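Local coordinates for protein putative alkaline phosphatase (Pseudomonas fluorescens, PDB 4F1V) that binds phosphate with high affinity in the periplasm and probably serves as the solute-binding component of the PstSACB phosphate importer, at residues I86-V91 with D313-H318; V95-N100 with V107-Q112; C115-G120 with I137-R142; D266-V271 with R346-T351. One frame throughout, in Å; residues are numbered along the deposited sequence. Where two conformers were deposited one is given.

Interaction 1: residues I86-V91 with D313-H318; sequences IQVPSV and DFFTKH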
loop_
_atom_site.group_PDB
_atom_site.type_symbol
_atom_site.label_atom_id
_atom_site.label_comp_id
_atom_site.label_asym_id
_atom_site.label_seq_id
_atom_site.Cartn_x
_atom_site.Cartn_y
_atom_site.Cartn_z
ATOM N N ILE A 86 16.189 -5.090 -2.749
ATOM C CA ILE A 86 15.792 -3.740 -3.118
ATOM C C ILE A 86 14.319 -3.560 -2.693
ATOM O O ILE A 86 13.472 -4.377 -3.031
ATOM C CB ILE A 86 15.940 -3.535 -4.630
ATOM C CG1 ILE A 86 17.420 -3.625 -5.041
ATOM C CG2 ILE A 86 15.284 -2.207 -5.064
ATOM C CD1 ILE A 86 17.658 -3.681 -6.556
ATOM N N GLN A 87 14.047 -2.461 -1.981
ATOM C CA GLN A 87 12.672 -2.076 -1.590
ATOM C C GLN A 87 12.491 -0.618 -2.065
ATOM O O GLN A 87 13.250 0.259 -1.647
ATOM C CB GLN A 87 12.518 -2.163 -0.097
ATOM C CG GLN A 87 11.061 -1.872 0.355
ATOM C CD GLN A 87 10.857 -1.918 1.875
ATOM O OE1 GLN A 87 9.889 -2.499 2.388
ATOM N NE2 GLN A 87 11.764 -1.273 2.606
ATOM N N VAL A 88 11.491 -0.378 -2.934
ATOM C CA VAL A 88 11.325 0.977 -3.491
ATOM C C VAL A 88 9.844 1.280 -3.612
ATOM O O VAL A 88 9.039 0.414 -3.928
ATOM C CB VAL A 88 11.958 1.166 -4.876
ATOM C CG1 VAL A 88 13.465 1.321 -4.786
ATOM C CG2 VAL A 88 11.608 0.014 -5.852
ATOM N N PRO A 89 9.449 2.559 -3.404
ATOM C CA PRO A 89 8.034 2.941 -3.705
ATOM C C PRO A 89 7.720 2.689 -5.152
ATOM O O PRO A 89 8.548 2.963 -6.033
ATOM C CB PRO A 89 8.030 4.444 -3.398
ATOM C CG PRO A 89 9.041 4.524 -2.303
ATOM C CD PRO A 89 10.191 3.671 -2.848
ATOM N N SER A 90 6.472 2.257 -5.379
ATOM C CA SER A 90 5.906 2.106 -6.712
ATOM C C SER A 90 5.048 3.302 -7.125
ATOM O O SER A 90 5.308 3.943 -8.123
ATOM C CB SER A 90 5.106 0.804 -6.735
ATOM O OG SER A 90 4.528 0.642 -8.029
ATOM N N VAL A 91 4.033 3.596 -6.298
ATOM C CA VAL A 91 3.085 4.679 -6.512
ATOM C C VAL A 91 2.621 5.197 -5.128
ATOM O O VAL A 91 2.721 4.522 -4.149
ATOM C CB VAL A 91 1.846 4.270 -7.358
ATOM C CG1 VAL A 91 2.274 3.635 -8.683
ATOM C CG2 VAL A 91 0.949 3.275 -6.590
ATOM N N ASP A 313 14.691 -4.106 -17.485
ATOM C CA ASP A 313 13.795 -3.503 -18.446
ATOM C C ASP A 313 12.481 -3.070 -17.798
ATOM O O ASP A 313 11.892 -2.040 -18.198
ATOM C CB ASP A 313 13.547 -4.473 -19.597
ATOM C CG ASP A 313 14.781 -4.728 -20.488
ATOM O OD1 ASP A 313 15.724 -3.901 -20.410
ATOM O OD2 ASP A 313 14.743 -5.700 -21.259
ATOM N N PHE A 314 11.996 -3.801 -16.799
ATOM C CA PHE A 314 10.817 -3.344 -16.056
ATOM C C PHE A 314 11.083 -2.050 -15.296
ATOM O O PHE A 314 10.290 -1.090 -15.349
ATOM C CB PHE A 314 10.324 -4.420 -15.095
ATOM C CG PHE A 314 9.219 -3.925 -14.176
ATOM C CD1 PHE A 314 8.000 -3.493 -14.713
ATOM C CD2 PHE A 314 9.411 -3.846 -12.802
ATOM C CE1 PHE A 314 7.020 -2.973 -13.856
ATOM C CE2 PHE A 314 8.457 -3.290 -11.973
ATOM C CZ PHE A 314 7.252 -2.830 -12.510
ATOM N N PHE A 315 12.213 -1.953 -14.580
ATOM C CA PHE A 315 12.548 -0.732 -13.908
ATOM C C PHE A 315 12.677 0.440 -14.897
ATOM O O PHE A 315 12.278 1.571 -14.584
ATOM C CB PHE A 315 13.844 -0.883 -13.073
ATOM C CG PHE A 315 13.608 -1.440 -11.673
ATOM C CD1 PHE A 315 13.840 -0.623 -10.536
ATOM C CD2 PHE A 315 13.187 -2.738 -11.442
ATOM C CE1 PHE A 315 13.647 -1.081 -9.285
ATOM C CE2 PHE A 315 12.936 -3.201 -10.165
ATOM C CZ PHE A 315 13.179 -2.381 -9.089
ATOM N N THR A 316 13.250 0.183 -16.078
ATOM C CA THR A 316 13.421 1.215 -17.104
ATOM C C THR A 316 12.057 1.797 -17.500
ATOM O O THR A 316 11.947 2.994 -17.768
ATOM C CB THR A 316 14.152 0.623 -18.295
ATOM O OG1 THR A 316 15.494 0.359 -17.858
ATOM C CG2 THR A 316 14.217 1.555 -19.475
ATOM N N LYS A 317 11.034 0.978 -17.566
ATOM C CA LYS A 317 9.663 1.440 -17.829
ATOM C C LYS A 317 9.009 2.124 -16.631
ATOM O O LYS A 317 8.509 3.259 -16.732
ATOM C CB LYS A 317 8.817 0.289 -18.380
ATOM C CG LYS A 317 7.429 0.781 -18.754
ATOM C CD LYS A 317 6.630 -0.132 -19.591
ATOM C CE LYS A 317 5.480 0.535 -20.336
ATOM N NZ LYS A 317 4.748 -0.490 -21.125
ATOM N N HIS A 318 8.951 1.416 -15.508
ATOM C CA HIS A 318 8.185 1.893 -14.360
ATOM C C HIS A 318 8.725 3.169 -13.782
ATOM O O HIS A 318 7.978 3.974 -13.179
ATOM C CB HIS A 318 8.123 0.768 -13.304
ATOM C CG HIS A 318 6.932 0.894 -12.375
ATOM N ND1 HIS A 318 5.650 0.874 -12.842
ATOM C CD2 HIS A 318 6.910 1.039 -11.013
ATOM C CE1 HIS A 318 4.854 0.960 -11.800
ATOM N NE2 HIS A 318 5.565 1.059 -10.657
HETATM O O HOH W 1 6.161 4.362 -10.670
HETATM O O HOH W 2 6.685 4.735 -10.554
#

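Interaction 2: residues V95-N100 with V107-Q112; sequences VAIPFN and VDLSVQ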
loop_
_atom_site.group_PDB
_atom_site.type_symbol
_atom_site.label_atom_id
_atom_site.label_comp_id
_atom_site.label_asym_id
_atom_site.label_seq_id
_atom_site.Cartn_x
_atom_site.Cartn_y
_atom_site.Cartn_z
ATOM N N VAL A 95 -6.164 6.189 1.086
ATOM C CA VAL A 95 -6.908 5.109 1.670
ATOM C C VAL A 95 -8.370 5.594 1.793
ATOM O O VAL A 95 -8.626 6.592 2.502
ATOM C CB VAL A 95 -6.362 4.679 3.048
ATOM C CG1 VAL A 95 -7.253 3.564 3.634
ATOM C CG2 VAL A 95 -4.913 4.261 2.948
ATOM N N ALA A 96 -9.260 4.948 1.062
ATOM C CA ALA A 96 -10.681 5.335 0.990
ATOM C C ALA A 96 -11.504 4.641 2.125
ATOM O O ALA A 96 -11.081 3.607 2.635
ATOM C CB ALA A 96 -11.220 4.932 -0.392
ATOM N N ILE A 97 -12.663 5.231 2.381
ATOM C CA ILE A 97 -13.584 4.756 3.406
ATOM C C ILE A 97 -14.955 4.489 2.740
ATOM O O ILE A 97 -15.906 5.268 2.886
ATOM C CB ILE A 97 -13.710 5.771 4.574
ATOM C CG1 ILE A 97 -12.335 6.155 5.156
ATOM C CG2 ILE A 97 -14.599 5.183 5.693
ATOM C CD1 ILE A 97 -11.500 5.060 5.735
ATOM N N PRO A 98 -15.055 3.380 1.969
ATOM C CA PRO A 98 -16.337 3.027 1.363
ATOM C C PRO A 98 -17.279 2.447 2.446
ATOM O O PRO A 98 -16.849 1.846 3.410
ATOM C CB PRO A 98 -15.966 2.004 0.294
ATOM C CG PRO A 98 -14.759 1.299 0.923
ATOM C CD PRO A 98 -14.008 2.405 1.629
ATOM N N PHE A 99 -18.589 2.607 2.165
ATOM C CA PHE A 99 -19.593 2.111 3.069
ATOM C C PHE A 99 -20.861 1.724 2.298
ATOM O O PHE A 99 -21.070 2.213 1.182
ATOM C CB PHE A 99 -19.919 3.125 4.188
ATOM C CG PHE A 99 -20.491 4.431 3.672
ATOM C CD1 PHE A 99 -21.857 4.606 3.494
ATOM C CD2 PHE A 99 -19.658 5.512 3.299
ATOM C CE1 PHE A 99 -22.386 5.767 2.975
ATOM C CE2 PHE A 99 -20.178 6.656 2.771
ATOM C CZ PHE A 99 -21.549 6.809 2.600
ATOM N N ASN A 100 -21.680 0.889 2.915
ATOM C CA ASN A 100 -22.939 0.437 2.372
ATOM C C ASN A 100 -24.082 0.875 3.285
ATOM O O ASN A 100 -24.440 0.177 4.236
ATOM C CB ASN A 100 -22.906 -1.113 2.239
ATOM C CG ASN A 100 -24.213 -1.654 1.775
ATOM O OD1 ASN A 100 -24.961 -0.974 1.073
ATOM N ND2 ASN A 100 -24.544 -2.866 2.189
ATOM N N VAL A 107 -22.094 11.612 3.463
ATOM C CA VAL A 107 -21.388 11.178 4.685
ATOM C C VAL A 107 -19.993 11.792 4.651
ATOM O O VAL A 107 -19.203 11.494 3.727
ATOM C CB VAL A 107 -21.371 9.639 4.796
ATOM C CG1 VAL A 107 -20.527 9.201 5.979
ATOM C CG2 VAL A 107 -22.781 9.068 4.897
ATOM N N ASP A 108 -19.719 12.673 5.607
ATOM C CA ASP A 108 -18.435 13.378 5.662
ATOM C C ASP A 108 -17.977 13.246 7.107
ATOM O O ASP A 108 -18.593 13.831 7.992
ATOM C CB ASP A 108 -18.683 14.817 5.278
ATOM C CG ASP A 108 -17.455 15.708 5.333
ATOM O OD1 ASP A 108 -17.575 16.934 5.039
ATOM O OD2 ASP A 108 -16.319 15.183 5.745
ATOM N N LEU A 109 -16.988 12.343 7.315
ATOM C CA LEU A 109 -16.481 12.057 8.641
ATOM C C LEU A 109 -15.476 13.104 9.070
ATOM O O LEU A 109 -14.509 13.398 8.374
ATOM C CB LEU A 109 -15.755 10.709 8.622
ATOM C CG LEU A 109 -16.632 9.489 8.423
ATOM C CD1 LEU A 109 -15.765 8.283 8.034
ATOM C CD2 LEU A 109 -17.417 9.186 9.679
ATOM N N SER A 110 -15.624 13.618 10.296
ATOM C CA SER A 110 -14.491 14.281 10.938
ATOM C C SER A 110 -13.423 13.198 11.247
ATOM O O SER A 110 -13.746 12.017 11.320
ATOM C CB SER A 110 -14.888 15.011 12.199
ATOM O OG SER A 110 -15.245 14.068 13.182
ATOM N N VAL A 111 -12.190 13.630 11.427
ATOM C CA VAL A 111 -11.167 12.667 11.846
ATOM C C VAL A 111 -11.534 12.003 13.149
ATOM O O VAL A 111 -11.393 10.770 13.318
ATOM C CB VAL A 111 -9.785 13.344 11.864
ATOM C CG1 VAL A 111 -8.743 12.450 12.539
ATOM C CG2 VAL A 111 -9.367 13.703 10.444
ATOM N N GLN A 112 -12.081 12.768 14.102
ATOM C CA GLN A 112 -12.470 12.148 15.356
ATOM C C GLN A 112 -13.612 11.170 15.214
ATOM O O GLN A 112 -13.659 10.142 15.885
ATOM C CB GLN A 112 -12.724 13.213 16.427
ATOM C CG GLN A 112 -11.470 13.918 16.884
ATOM C CD GLN A 112 -10.388 12.971 17.318
ATOM O OE1 GLN A 112 -10.616 12.134 18.204
ATOM N NE2 GLN A 112 -9.228 13.004 16.688
#

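Interaction 3: residues C115-G120 with I137-R142; sequences CGVFSG and IVVVYR. With PI (hydrogenphosphate ion), chain B.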
loop_
_atom_site.group_PDB
_atom_site.type_symbol
_atom_site.label_atom_id
_atom_site.label_comp_id
_atom_site.label_asym_id
_atom_site.label_seq_id
_atom_site.Cartn_x
_atom_site.Cartn_y
_atom_site.Cartn_z
ATOM N N CYS A 115 -12.052 7.981 13.876
ATOM C CA CYS A 115 -11.449 7.294 15.032
ATOM C C CYS A 115 -12.512 6.530 15.857
ATOM O O CYS A 115 -12.266 5.393 16.225
ATOM C CB CYS A 115 -10.763 8.325 15.906
ATOM S SG CYS A 115 -9.297 9.097 15.122
ATOM N N GLY A 116 -13.610 7.198 16.125
ATOM C CA GLY A 116 -14.670 6.580 16.927
ATOM C C GLY A 116 -15.349 5.439 16.248
ATOM O O GLY A 116 -15.729 4.466 16.909
ATOM N N VAL A 117 -15.536 5.488 14.924
ATOM C CA VAL A 117 -16.110 4.354 14.213
ATOM C C VAL A 117 -15.185 3.142 14.319
ATOM O O VAL A 117 -15.610 2.003 14.617
ATOM C CB VAL A 117 -16.391 4.731 12.748
ATOM C CG1 VAL A 117 -16.711 3.504 11.927
ATOM C CG2 VAL A 117 -17.541 5.757 12.669
ATOM N N PHE A 118 -13.865 3.364 14.075
ATOM C CA PHE A 118 -12.942 2.222 14.060
ATOM C C PHE A 118 -12.531 1.718 15.445
ATOM O O PHE A 118 -11.989 0.623 15.514
ATOM C CB PHE A 118 -11.793 2.473 13.066
ATOM C CG PHE A 118 -12.276 2.343 11.640
ATOM C CD1 PHE A 118 -12.805 3.424 10.940
ATOM C CD2 PHE A 118 -12.318 1.078 11.042
ATOM C CE1 PHE A 118 -13.347 3.290 9.653
ATOM C CE2 PHE A 118 -12.826 0.948 9.733
ATOM C CZ PHE A 118 -13.329 2.040 9.033
ATOM N N SER A 119 -12.781 2.515 16.487
ATOM C CA SER A 119 -12.562 2.078 17.855
ATOM C C SER A 119 -13.831 1.385 18.456
ATOM O O SER A 119 -13.735 0.820 19.532
ATOM C CB SER A 119 -12.176 3.203 18.776
ATOM O OG SER A 119 -13.317 3.995 19.035
ATOM N N GLY A 120 -14.962 1.575 17.811
ATOM C CA GLY A 120 -16.271 1.109 18.312
ATOM C C GLY A 120 -16.973 2.137 19.219
ATOM O O GLY A 120 -18.133 1.849 19.595
ATOM N N ILE A 137 -23.854 0.563 12.882
ATOM C CA ILE A 137 -22.667 0.445 12.028
ATOM C C ILE A 137 -21.996 -0.925 12.299
ATOM O O ILE A 137 -21.767 -1.280 13.445
ATOM C CB ILE A 137 -21.644 1.552 12.333
ATOM C CG1 ILE A 137 -22.232 2.935 12.169
ATOM C CG2 ILE A 137 -20.351 1.355 11.510
ATOM C CD1 ILE A 137 -21.328 4.060 12.617
ATOM N N VAL A 138 -21.683 -1.660 11.246
ATOM C CA VAL A 138 -20.813 -2.829 11.282
ATOM C C VAL A 138 -19.483 -2.508 10.534
ATOM O O VAL A 138 -19.487 -2.062 9.366
ATOM C CB VAL A 138 -21.567 -4.013 10.722
ATOM C CG1 VAL A 138 -20.640 -5.215 10.508
ATOM C CG2 VAL A 138 -22.732 -4.373 11.692
ATOM N N VAL A 139 -18.369 -2.675 11.264
ATOM C CA VAL A 139 -17.051 -2.463 10.668
ATOM C C VAL A 139 -16.575 -3.788 10.021
ATOM O O VAL A 139 -16.596 -4.827 10.648
ATOM C CB VAL A 139 -16.077 -2.028 11.785
ATOM C CG1 VAL A 139 -14.633 -2.018 11.246
ATOM C CG2 VAL A 139 -16.488 -0.641 12.283
ATOM N N VAL A 140 -16.099 -3.672 8.783
ATOM C CA VAL A 140 -15.456 -4.779 8.072
ATOM C C VAL A 140 -13.948 -4.480 8.005
ATOM O O VAL A 140 -13.543 -3.338 7.785
ATOM C CB VAL A 140 -16.019 -4.945 6.632
ATOM C CG1 VAL A 140 -15.412 -6.182 5.967
ATOM C CG2 VAL A 140 -17.539 -5.047 6.652
ATOM N N TYR A 141 -13.107 -5.477 8.245
ATOM C CA TYR A 141 -11.662 -5.309 8.310
ATOM C C TYR A 141 -10.990 -6.527 7.672
ATOM O O TYR A 141 -11.580 -7.566 7.459
ATOM C CB TYR A 141 -11.184 -5.046 9.733
ATOM C CG TYR A 141 -11.325 -6.268 10.621
ATOM C CD1 TYR A 141 -10.260 -7.137 10.813
ATOM C CD2 TYR A 141 -12.527 -6.555 11.243
ATOM C CE1 TYR A 141 -10.350 -8.265 11.588
ATOM C CE2 TYR A 141 -12.671 -7.722 11.977
ATOM C CZ TYR A 141 -11.598 -8.583 12.178
ATOM O OH TYR A 141 -11.705 -9.736 12.946
ATOM N N ARG A 142 -9.674 -6.370 7.403
ATOM C CA ARG A 142 -8.898 -7.442 6.767
ATOM C C ARG A 142 -8.459 -8.481 7.780
ATOM O O ARG A 142 -7.797 -8.157 8.780
ATOM C CB ARG A 142 -7.667 -6.828 6.025
ATOM C CG ARG A 142 -8.058 -6.043 4.789
ATOM C CD ARG A 142 -8.412 -6.948 3.617
ATOM N NE ARG A 142 -7.249 -7.689 3.116
ATOM C CZ ARG A 142 -6.318 -7.131 2.346
ATOM N NH1 ARG A 142 -6.475 -5.891 1.850
ATOM N NH2 ARG A 142 -5.223 -7.836 2.047
HETATM P P PI B . -2.862 -5.521 0.778
HETATM O O1 PI B . -1.615 -6.007 1.517
HETATM O O2 PI B . -3.577 -6.675 0.072
HETATM O O3 PI B . -3.800 -4.785 1.743
HETATM O O4 PI B . -2.413 -4.528 -0.332
#

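Interaction 4: residues D266-V271 with R346-T351; sequences DAWVPV and RASFLT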
loop_
_atom_site.group_PDB
_atom_site.type_symbol
_atom_site.label_atom_id
_atom_site.label_comp_id
_atom_site.label_asym_id
_atom_site.label_seq_id
_atom_site.Cartn_x
_atom_site.Cartn_y
_atom_site.Cartn_z
ATOM N N ASP A 266 15.200 0.161 4.118
ATOM C CA ASP A 266 14.156 0.852 4.871
ATOM C C ASP A 266 14.104 2.356 4.522
ATOM O O ASP A 266 13.046 2.968 4.612
ATOM C CB ASP A 266 14.408 0.679 6.374
ATOM C CG ASP A 266 13.305 1.273 7.235
ATOM O OD1 ASP A 266 13.512 2.345 7.839
ATOM O OD2 ASP A 266 12.241 0.626 7.307
ATOM N N ALA A 267 15.245 2.960 4.132
ATOM C CA ALA A 267 15.298 4.388 3.863
ATOM C C ALA A 267 14.519 4.770 2.647
ATOM O O ALA A 267 14.245 5.974 2.433
ATOM C CB ALA A 267 16.722 4.822 3.758
ATOM N N TRP A 268 14.190 3.824 1.765
ATOM C CA TRP A 268 13.566 4.117 0.497
ATOM C C TRP A 268 12.053 4.304 0.564
ATOM O O TRP A 268 11.477 4.865 -0.339
ATOM C CB TRP A 268 13.891 2.985 -0.487
ATOM C CG TRP A 268 15.287 3.178 -1.083
ATOM C CD1 TRP A 268 16.482 2.746 -0.553
ATOM C CD2 TRP A 268 15.623 3.913 -2.253
ATOM N NE1 TRP A 268 17.523 3.171 -1.330
ATOM C CE2 TRP A 268 17.065 3.899 -2.379
ATOM C CE3 TRP A 268 14.892 4.596 -3.245
ATOM C CZ2 TRP A 268 17.725 4.511 -3.455
ATOM C CZ3 TRP A 268 15.563 5.231 -4.284
ATOM C CH2 TRP A 268 16.960 5.193 -4.364
ATOM N N VAL A 269 11.409 3.731 1.600
ATOM C CA VAL A 269 9.921 3.794 1.676
ATOM C C VAL A 269 9.524 4.893 2.644
ATOM O O VAL A 269 9.683 4.749 3.869
ATOM C CB VAL A 269 9.295 2.457 2.127
ATOM C CG1 VAL A 269 7.785 2.632 2.282
ATOM C CG2 VAL A 269 9.644 1.374 1.121
ATOM N N PRO A 270 8.967 6.006 2.156
ATOM C CA PRO A 270 8.512 7.040 3.092
ATOM C C PRO A 270 7.261 6.555 3.797
ATOM O O PRO A 270 6.407 5.914 3.189
ATOM C CB PRO A 270 8.133 8.235 2.173
ATOM C CG PRO A 270 8.805 7.903 0.840
ATOM C CD PRO A 270 8.753 6.390 0.756
ATOM N N VAL A 271 7.146 6.901 5.075
ATOM C CA VAL A 271 5.936 6.680 5.792
ATOM C C VAL A 271 5.450 7.985 6.401
ATOM O O VAL A 271 6.226 8.869 6.761
ATOM C CB VAL A 271 6.020 5.575 6.840
ATOM C CG1 VAL A 271 6.414 4.256 6.201
ATOM C CG2 VAL A 271 6.936 5.920 7.986
ATOM N N ARG A 346 16.301 5.446 -10.531
ATOM C CA ARG A 346 17.160 4.960 -11.588
ATOM C C ARG A 346 18.651 5.066 -11.260
ATOM O O ARG A 346 19.453 4.195 -11.579
ATOM C CB ARG A 346 16.904 5.742 -12.915
ATOM C CG ARG A 346 15.507 5.593 -13.495
ATOM C CD ARG A 346 15.394 6.011 -14.933
ATOM N NE ARG A 346 15.905 7.329 -15.134
ATOM C CZ ARG A 346 15.187 8.459 -14.987
ATOM N NH1 ARG A 346 15.776 9.694 -15.147
ATOM N NH2 ARG A 346 13.901 8.431 -14.652
ATOM N N ALA A 347 19.019 6.182 -10.603
ATOM C CA ALA A 347 20.443 6.421 -10.328
ATOM C C ALA A 347 21.025 5.340 -9.426
ATOM O O ALA A 347 22.215 4.971 -9.568
ATOM C CB ALA A 347 20.654 7.789 -9.695
ATOM N N SER A 348 20.247 4.835 -8.505
ATOM C CA SER A 348 20.722 3.753 -7.626
ATOM C C SER A 348 20.599 2.360 -8.255
ATOM O O SER A 348 21.531 1.547 -8.182
ATOM C CB SER A 348 19.994 3.761 -6.262
ATOM O OG SER A 348 20.380 4.853 -5.459
ATOM N N PHE A 349 19.428 2.051 -8.819
ATOM C CA PHE A 349 19.081 0.680 -9.145
ATOM C C PHE A 349 19.255 0.323 -10.613
ATOM O O PHE A 349 19.265 -0.880 -10.936
ATOM C CB PHE A 349 17.671 0.323 -8.607
ATOM C CG PHE A 349 17.610 0.523 -7.128
ATOM C CD1 PHE A 349 16.747 1.442 -6.531
ATOM C CD2 PHE A 349 18.451 -0.202 -6.246
ATOM C CE1 PHE A 349 16.738 1.686 -5.205
ATOM C CE2 PHE A 349 18.433 0.040 -4.892
ATOM C CZ PHE A 349 17.539 0.969 -4.349
ATOM N N LEU A 350 19.412 1.294 -11.492
ATOM C CA LEU A 350 19.678 1.023 -12.903
ATOM C C LEU A 350 21.095 1.403 -13.341
ATOM O O LEU A 350 21.791 0.621 -13.984
ATOM C CB LEU A 350 18.686 1.673 -13.852
ATOM C CG LEU A 350 17.336 0.990 -13.918
ATOM C CD1 LEU A 350 16.339 1.870 -14.684
ATOM C CD2 LEU A 350 17.466 -0.362 -14.588
ATOM N N THR A 351 21.520 2.633 -13.040
ATOM C CA THR A 351 22.795 3.137 -13.559
ATOM C C THR A 351 23.941 2.189 -13.169
ATOM O O THR A 351 24.181 1.926 -12.016
ATOM C CB THR A 351 23.015 4.568 -13.083
ATOM O OG1 THR A 351 21.879 5.345 -13.544
ATOM C CG2 THR A 351 24.291 5.142 -13.590
#

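Interaction 1: residues I86-V91 with D313-H318
Ser90 and His318 form the direct polar link between strand 85-94 and helix 305-318. The serine OG lies 2.9 Å from His318 NE2, in a hydrogen bond that either group could donate. It meets the imidazole at its edge, close to the ring plane, and stands 3.8 Å from both CD2 and CE1 of His318, centred on NE2. The serine gets there with OG anti to its backbone N (chi1 179°), the histidine with CG likewise swung away from N (chi1 -156°). Tyr15 OH makes a second and stronger hydrogen bond to Ser90 OG, and Asn325 ND2 bonds to His318 ND1, holding the ring from its other side.

A water bridges two backbone carbonyls, Ser90 O and His318 O. It is modelled at two sites too close to be filled together, and from either one it donates to both oxygens. Over one face of the imidazole, toward its rim, lies the water; over the opposite face, also toward the rim, Phe314 CZ stands 3.7 Å from the ring plane of His318.

Apolar contact is slighter: Val88 CG2 and Phe315 CE1, arriving from opposite directions, meet obliquely at 4.1 Å.

Strand and helix belong to the lobe of the Venus flytrap fold built on the five-stranded mixed sheet. Strand 85-94 is outermost in that sheet and runs antiparallel to strand 291-299, where Ser90 and Val91 both face Thr294 in a classic beta bulge. Helix 305-318 packs against both strands, Phe315 stacking edge-to-face with Phe298 and Phe314 touching Leu296, while helix 339-349 meets Ile86 and Val88 through Phe349.

Interaction 2: residues V95-N100 with V107-Q112
Phe99 meets Val107 and Ile97 meets Leu109 in the hydrophobic core of one lobe of the Venus flytrap fold, where two pieces of chain separated by a short connection close on each other through side chains alone. No hydrogen bond joins them.

Phe99 holds its ring between its own backbone N and carbonyl carbon (chi1 62°), a crowded rotamer that directs the far end of the ring at Val107. The valine comes from the opposite direction and meets the ring obliquely. Its CB lies 3.6 Å from Phe99 CZ, and its two methyls lie on the same side of the ring plane, CG1 toward Phe99 CE2 and CG2 toward Phe99 CE1. The closest approach is Phe99 CZ to Val107 CG2 at 3.4 Å, less certain because Val107 was modelled in two conformers.

Ile97 places CG2 trans to the backbone N, the branch that touches Leu109. The leucine chain is extended at its second torsion (chi2 164°), which carries CD1 outward to the isoleucine, the two side chains crossing at about a right angle.

Strand 99-100 edges the four-stranded sheet, whereas strand 108-109 pairs with strand 228-229. Ile205 touches both Ile97 and Phe99, and Leu114 of helix 111-119 touches both Ile97 and Leu109. Trp125 brings its ring up to Phe99. The second pair meets methyl to methyl, Ile97 CG2 to Leu109 CD1, at 4.1 Å.

Interaction 3: residues C115-G120 with I137-R142
The Phe118 ring takes Val139 CG1 obliquely, 3.8 Å from Phe118 CE2 and 3.9 Å from Phe118 CD2. Phe152 stacks edge-to-face with the same ring. The second flat group, the guanidinium of Arg142, meets phosphate O2 at its edge and in its plane. Arg142 NH2 donates to that oxygen over 2.8 Å in a nearly straight bond (164°), whereas Arg142 NH1 reaches O3 at 2.9 Å, more bent (131°).

Helix 111-119 packs on strand 138-142 and on Ile137 just before it through apolar contacts. Val139 presents one methyl to each of two helix residues, CG1 to Phe118 and CG2 to Val117, whose CG1 is 4.2 Å from it; Val139 CG2 also packs on Val117 O at 3.6 Å. The other methyl of Val117, CG2, meets Ile137 CD1 at 4.2 Å, the side chains crossing at about a right angle. A disulfide ties Cys115 to Cys160.

Bends at the second and third torsions of Arg142 bring its head to the anion, also bonded by Ser33, Thr9, Ser146, Thr148 and the backbone N of Leu10 and Gly147. With a leucine in its place, O2 and O3 would probably lose the two N-H donors of one charged group and Glu144 its salt-bridge mate. The strand thus joins an oily flank beneath the helix to a paired donor for phosphate at its end, with Glu144 likely to temper the arginine's charge.

Interaction 4: residues D266-V271 with R346-T351
Phe349 turns an edge onto the face of Trp268 in an edge-to-face pair, with the centroids of the phenyl and the indole six-membered ring 4.7 Å apart and the planes at 55°. The leading atom is Phe349 CE1, 3.4 Å above the indole plane and displaced toward its rim; Phe349 CZ sits beside it, 3.6 Å from Trp268 CE2. At the indole edge, in plane, Ser348 OG comes within 3.3 Å of Trp268 CZ2, a packing contact and not a hydrogen bond. Ser348 CB in turn stands 3.9 Å above the centre of the Phe349 ring.

The two segments belong to the lobe of the Venus flytrap fold built on the five-stranded mixed sheet. With CG anti to its own carbonyl carbon (chi1 -81°), Trp268 reaches from the loop between helix 248-252 and strand 272-273 to the C-terminal end of helix 339-349, where Thr344 and Val345 also touch its indole. Replacing the tryptophan by an alanine is likely to leave the edge of Phe349 without the face it presses on, and Arg262 O without its NE1 donor.

That bond from Trp268 NE1 fixes the turn of the indole, and Pro257 packs against it. Where the helix ends, Arg346 O accepts from Leu350 N at 2.9 Å and from Thr351 N at 3.0 Å, and Leu350 O bonds to Arg312 NH1.

All four contacts are buried, yet they fall into two pairs on opposite sides of the chain's centre. Interactions 1 and 4, with centres about 9 Å apart, touch directly: helix 339-349 reaches strand 85-94, and Trp268 lies against the backbone of that strand. Interactions 2 and 3, about 11 Å apart between centres, share helix 111-119 and reach the same four-stranded sheet. Their chemistry differs accordingly. Interaction 2 is purely aliphatic and aromatic, interaction 4 rests on an aromatic pair, and interaction 1 adds a serine-histidine bond and a water bridge to its apolar patch. Only interaction 3 extends from an oily core to the phosphate itself.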